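Local coordinates for protein lysyl-trna-dependent l-ysyl-phosphatidylgycerol synthase (PDB 4V36) that probably transfers lysine from lysyl-tRNA to the membrane lipid phosphatidylglycerol, a modification tied to bacterial resistance, at residues L115-I120 / P304-K309; P262-G267 / G294-K299. All coordinates share one frame; numbering follows the deposited sequence.

Contact 1 (L115-I120 / P304-K309)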
loop_
_atom_site.group_PDB
_atom_site.type_symbol
_atom_site.label_atom_id
_atom_site.label_comp_id
_atom_site.label_asym_id
_atom_site.label_seq_id
_atom_site.Cartn_x
_atom_site.Cartn_y
_atom_site.Cartn_z
ATOM N N LEU A 115 7.802 11.275 -1.799
ATOM C CA LEU A 115 8.126 9.967 -2.361
ATOM C C LEU A 115 7.359 9.697 -3.651
ATOM O O LEU A 115 7.846 9.008 -4.547
ATOM C CB LEU A 115 7.821 8.867 -1.341
ATOM C CG LEU A 115 8.554 8.962 -0.002
ATOM C CD1 LEU A 115 7.827 8.152 1.055
ATOM C CD2 LEU A 115 9.988 8.485 -0.150
ATOM N N GLY A 116 6.151 10.241 -3.732
ATOM C CA GLY A 116 5.280 10.008 -4.866
ATOM C C GLY A 116 3.860 10.415 -4.529
ATOM O O GLY A 116 3.621 11.059 -3.507
ATOM N N GLU A 117 2.916 10.039 -5.382
ATOM C CA GLU A 117 1.516 10.378 -5.162
ATOM C C GLU A 117 0.614 9.170 -5.375
ATOM O O GLU A 117 0.837 8.370 -6.283
ATOM C CB GLU A 117 1.090 11.522 -6.086
ATOM C CG GLU A 117 1.709 12.868 -5.734
ATOM C CD GLU A 117 1.431 13.936 -6.775
ATOM O OE1 GLU A 117 1.686 13.685 -7.972
ATOM O OE2 GLU A 117 0.962 15.030 -6.395
ATOM N N GLU A 118 -0.398 9.040 -4.524
ATOM C CA GLU A 118 -1.383 7.975 -4.661
ATOM C C GLU A 118 -2.492 8.388 -5.619
ATOM O O GLU A 118 -3.040 9.484 -5.513
ATOM C CB GLU A 118 -1.979 7.607 -3.300
ATOM C CG GLU A 118 -1.030 6.860 -2.379
ATOM C CD GLU A 118 -1.684 6.470 -1.068
ATOM O OE1 GLU A 118 -2.731 7.060 -0.725
ATOM O OE2 GLU A 118 -1.153 5.573 -0.381
ATOM N N ALA A 119 -2.818 7.504 -6.555
ATOM C CA ALA A 119 -3.883 7.766 -7.513
ATOM C C ALA A 119 -5.243 7.441 -6.907
ATOM O O ALA A 119 -5.564 6.277 -6.666
ATOM C CB ALA A 119 -3.662 6.965 -8.786
ATOM N N ILE A 120 -6.039 8.477 -6.661
ATOM C CA ILE A 120 -7.369 8.304 -6.091
ATOM C C ILE A 120 -8.441 8.538 -7.148
ATOM O O ILE A 120 -8.647 9.665 -7.595
ATOM C CB ILE A 120 -7.608 9.259 -4.910
ATOM C CG1 ILE A 120 -6.429 9.206 -3.936
ATOM C CG2 ILE A 120 -8.915 8.920 -4.207
ATOM C CD1 ILE A 120 -6.154 7.826 -3.382
ATOM N N PRO A 304 -7.131 10.451 -11.952
ATOM C CA PRO A 304 -7.287 10.408 -10.499
ATOM C C PRO A 304 -6.932 11.727 -9.825
ATOM O O PRO A 304 -6.349 12.610 -10.455
ATOM C CB PRO A 304 -6.301 9.320 -10.088
ATOM C CG PRO A 304 -5.174 9.496 -11.063
ATOM C CD PRO A 304 -5.793 9.983 -12.362
ATOM N N VAL A 305 -7.286 11.852 -8.551
ATOM C CA VAL A 305 -6.810 12.956 -7.732
ATOM C C VAL A 305 -5.564 12.498 -6.983
ATOM O O VAL A 305 -5.623 11.572 -6.173
ATOM C CB VAL A 305 -7.875 13.437 -6.732
ATOM C CG1 VAL A 305 -7.323 14.566 -5.877
ATOM C CG2 VAL A 305 -9.131 13.881 -7.468
ATOM N N TRP A 306 -4.434 13.139 -7.261
ATOM C CA TRP A 306 -3.164 12.716 -6.683
ATOM C C TRP A 306 -3.034 13.127 -5.221
ATOM O O TRP A 306 -3.283 14.277 -4.865
ATOM C CB TRP A 306 -1.996 13.286 -7.491
ATOM C CG TRP A 306 -1.976 12.823 -8.918
ATOM C CD1 TRP A 306 -2.310 13.553 -10.022
ATOM C CD2 TRP A 306 -1.612 11.521 -9.392
ATOM N NE1 TRP A 306 -2.172 12.787 -11.155
ATOM C CE2 TRP A 306 -1.746 11.536 -10.795
ATOM C CE3 TRP A 306 -1.186 10.345 -8.767
ATOM C CZ2 TRP A 306 -1.467 10.422 -11.583
ATOM C CZ3 TRP A 306 -0.910 9.241 -9.551
ATOM C CH2 TRP A 306 -1.052 9.287 -10.944
ATOM N N ARG A 307 -2.651 12.172 -4.378
ATOM C CA ARG A 307 -2.401 12.448 -2.969
ATOM C C ARG A 307 -0.966 12.081 -2.605
ATOM O O ARG A 307 -0.594 10.907 -2.607
ATOM C CB ARG A 307 -3.388 11.690 -2.077
ATOM C CG ARG A 307 -3.204 11.974 -0.594
ATOM C CD ARG A 307 -4.446 11.631 0.217
ATOM N NE ARG A 307 -4.707 10.196 0.268
ATOM C CZ ARG A 307 -5.855 9.633 -0.093
ATOM N NH1 ARG A 307 -6.857 10.382 -0.534
ATOM N NH2 ARG A 307 -6.005 8.318 -0.012
ATOM N N GLY A 308 -0.167 13.096 -2.292
ATOM C CA GLY A 308 1.251 12.910 -2.044
ATOM C C GLY A 308 1.593 12.142 -0.782
ATOM O O GLY A 308 0.919 12.263 0.242
ATOM N N LYS A 309 2.650 11.339 -0.867
ATOM C CA LYS A 309 3.184 10.626 0.285
ATOM C C LYS A 309 4.613 11.096 0.534
ATOM O O LYS A 309 5.367 11.323 -0.411
ATOM C CB LYS A 309 3.140 9.112 0.061
ATOM C CG LYS A 309 1.787 8.595 -0.404
ATOM C CD LYS A 309 1.160 7.661 0.617
ATOM C CE LYS A 309 0.817 8.386 1.906
ATOM N NZ LYS A 309 0.145 7.481 2.882
#

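Contact 2 (P262-G267 / G294-K299)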
loop_
_atom_site.group_PDB
_atom_site.type_symbol
_atom_site.label_atom_id
_atom_site.label_comp_id
_atom_site.label_asym_id
_atom_site.label_seq_id
_atom_site.Cartn_x
_atom_site.Cartn_y
_atom_site.Cartn_z
ATOM N N PRO A 262 5.010 7.293 -9.149
ATOM C CA PRO A 262 6.131 8.237 -9.120
ATOM C C PRO A 262 5.696 9.652 -9.484
ATOM O O PRO A 262 4.720 9.828 -10.213
ATOM C CB PRO A 262 7.097 7.674 -10.168
ATOM C CG PRO A 262 6.241 6.845 -11.066
ATOM C CD PRO A 262 5.198 6.249 -10.172
ATOM N N LEU A 263 6.411 10.644 -8.966
ATOM C CA LEU A 263 6.107 12.037 -9.263
ATOM C C LEU A 263 6.391 12.350 -10.727
ATOM O O LEU A 263 7.193 11.674 -11.371
ATOM C CB LEU A 263 6.923 12.968 -8.365
ATOM C CG LEU A 263 6.707 12.856 -6.856
ATOM C CD1 LEU A 263 7.691 13.750 -6.122
ATOM C CD2 LEU A 263 5.280 13.224 -6.501
ATOM N N SER A 264 5.727 13.373 -11.251
ATOM C CA SER A 264 6.035 13.863 -12.587
ATOM C C SER A 264 7.298 14.716 -12.529
ATOM O O SER A 264 7.871 14.910 -11.457
ATOM C CB SER A 264 4.865 14.664 -13.156
ATOM O OG SER A 264 4.518 15.733 -12.296
ATOM N N ASN A 265 7.726 15.235 -13.674
ATOM C CA ASN A 265 8.928 16.062 -13.728
ATOM C C ASN A 265 8.679 17.487 -13.238
ATOM O O ASN A 265 9.466 18.391 -13.523
ATOM C CB ASN A 265 9.490 16.095 -15.150
ATOM C CG ASN A 265 8.513 16.683 -16.148
ATOM O OD1 ASN A 265 8.415 17.901 -16.295
ATOM N ND2 ASN A 265 7.785 15.817 -16.843
ATOM N N VAL A 266 7.582 17.672 -12.505
ATOM C CA VAL A 266 7.186 18.969 -11.962
ATOM C C VAL A 266 7.044 20.016 -13.068
ATOM O O VAL A 266 5.930 20.352 -13.470
ATOM C CB VAL A 266 8.187 19.466 -10.896
ATOM C CG1 VAL A 266 7.687 20.743 -10.250
ATOM C CG2 VAL A 266 8.408 18.393 -9.841
ATOM N N GLY A 267 8.172 20.522 -13.559
ATOM C CA GLY A 267 8.164 21.461 -14.667
ATOM C C GLY A 267 8.860 22.778 -14.379
ATOM O O GLY A 267 9.082 23.571 -15.294
ATOM N N GLY A 294 4.963 0.812 -12.504
ATOM C CA GLY A 294 5.884 1.873 -12.139
ATOM C C GLY A 294 5.687 3.101 -13.007
ATOM O O GLY A 294 6.381 4.105 -12.848
ATOM N N LEU A 295 4.736 3.015 -13.930
ATOM C CA LEU A 295 4.426 4.124 -14.820
ATOM C C LEU A 295 3.287 4.973 -14.267
ATOM O O LEU A 295 2.186 4.474 -14.028
ATOM C CB LEU A 295 4.066 3.606 -16.215
ATOM C CG LEU A 295 5.146 2.801 -16.939
ATOM C CD1 LEU A 295 4.648 2.340 -18.300
ATOM C CD2 LEU A 295 6.422 3.618 -17.076
ATOM N N ARG A 296 3.564 6.257 -14.063
ATOM C CA ARG A 296 2.558 7.206 -13.602
ATOM C C ARG A 296 1.421 7.316 -14.612
ATOM O O ARG A 296 0.264 7.506 -14.241
ATOM C CB ARG A 296 3.196 8.576 -13.363
ATOM C CG ARG A 296 2.227 9.674 -12.951
ATOM C CD ARG A 296 2.955 11.007 -12.817
ATOM N NE ARG A 296 2.049 12.108 -12.498
ATOM C CZ ARG A 296 1.783 12.522 -11.264
ATOM N NH1 ARG A 296 2.354 11.929 -10.225
ATOM N NH2 ARG A 296 0.946 13.532 -11.069
ATOM N N SER A 297 1.763 7.179 -15.890
ATOM C CA SER A 297 0.793 7.291 -16.976
ATOM C C SER A 297 -0.271 6.201 -16.917
ATOM O O SER A 297 -1.399 6.405 -17.364
ATOM C CB SER A 297 1.506 7.244 -18.329
ATOM O OG SER A 297 2.174 6.007 -18.508
ATOM N N PHE A 298 0.092 5.044 -16.372
ATOM C CA PHE A 298 -0.845 3.935 -16.240
ATOM C C PHE A 298 -2.018 4.319 -15.345
ATOM O O PHE A 298 -3.170 4.013 -15.649
ATOM C CB PHE A 298 -0.142 2.695 -15.682
ATOM C CG PHE A 298 -1.061 1.525 -15.458
ATOM C CD1 PHE A 298 -1.376 0.667 -16.497
ATOM C CD2 PHE A 298 -1.608 1.282 -14.207
ATOM C CE1 PHE A 298 -2.220 -0.410 -16.295
ATOM C CE2 PHE A 298 -2.451 0.208 -14.000
ATOM C CZ PHE A 298 -2.758 -0.638 -15.045
ATOM N N LYS A 299 -1.715 4.988 -14.238
ATOM C CA LYS A 299 -2.740 5.411 -13.294
ATOM C C LYS A 299 -3.383 6.727 -13.721
ATOM O O LYS A 299 -4.548 6.985 -13.421
ATOM C CB LYS A 299 -2.146 5.554 -11.891
ATOM C CG LYS A 299 -1.443 4.308 -11.379
ATOM C CD LYS A 299 -0.970 4.498 -9.948
ATOM C CE LYS A 299 -0.227 3.275 -9.442
ATOM N NZ LYS A 299 -1.057 2.046 -9.548
#

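Contact 1 (L115-I120 / P304-K309)
Strands 115-120 and 305-309 run antiparallel, 146° between their N-to-C directions, joined by six backbone hydrogen bonds and interrupted by a classic beta bulge in which L115 and G116 both face K309. On the face of E118, I120, R307 and K309, the E118 carboxylate forms a salt-bridge network: OE1 lies 3.6 Å from R307 NH2, with carboxylate and guanidinium planes 71° apart. OE2 makes a long pair with K309 NZ at 4.0 Å. Each group also has an outside partner, N257 for E118, E220 for R307 and the Q96 carbonyl for K309. The bend of R307 at chi3 (68°) brings its guanidinium back against E118 and I120, whose CD1 lies over one face, 3.4 Å from NH2. On the other face of the sheet, E117 crosses W306 at about a right angle, CD 3.6 Å from W306 CB, although its carboxylate is nearly parallel to the indole plane; its OE1 bridges to R296. A119 CB touches W306 CZ3 at 3.7 Å, and P304 CG sits over one face of the indole. The contact joins two central strands of this acetyltransferase-clan domain's mixed sheet, between strands 91-97 and 255-261, with helix 296-300 packed against A119 and W306.

Contact 2 (P262-G267 / G294-K299)
R296 runs its side chain past the P262 carbonyl, CD 3.4 Å from P262 O, and beside S264, where NE is 3.9 Å from CB. The chain is extended from CG to NE, with CG anti to the backbone N (chi1 177°), which carries the guanidinium across to the loop that follows strand 255-261. There NH1 donates to P262 O, 3.2 Å away, in a fairly straight bond (162° at the hydrogen). The oxygen lies at the edge of the guanidinium, close to its plane, whereas from the carbonyl's side the donor is tilted 27° out of plane. S264 CB overlaps one face of the guanidinium only near its rim, 3.8 Å above the plane, and S264 N lies over a face as well. Nearer the root of the arginine, the P262 ring meets the turn before the helix, CG resting 3.3 Å from G294 O; P262 also packs on Y290. The same NH1 forms a salt bridge with E117, and R296 makes a cation-pi contact with W306. One nitrogen thus serves a neutral carbonyl and a carboxylate: the charge is probably balanced mainly by E117, while the carbonyl gives a second anchor that, with S264 on a face, should restrict rotation of the guanidinium and tie the surface loop to the helix.

In the fold
R296 is the main join between the contacts, whose centres lie 10 Å apart: its NH1 bridges to E117 OE1 at 2.9 Å, and its NH2 packs beside the indole, 3.2 Å from W306 NE1. The two residues it meets sit on opposite strands of contact 1, so one arginine spans the strand pair and the 262-267 loop. L263 CD2 also packs on G116 CA, and P304 CD on K299 O. Both segments of contact 2 fall between 120 and 304 in the chain, and helix 296-300 then leads into strand 305-313. The bound lysine amide lies about 12 Å from the E118 side chain and about 11 Å from G294, so neither contact lines that pocket directly.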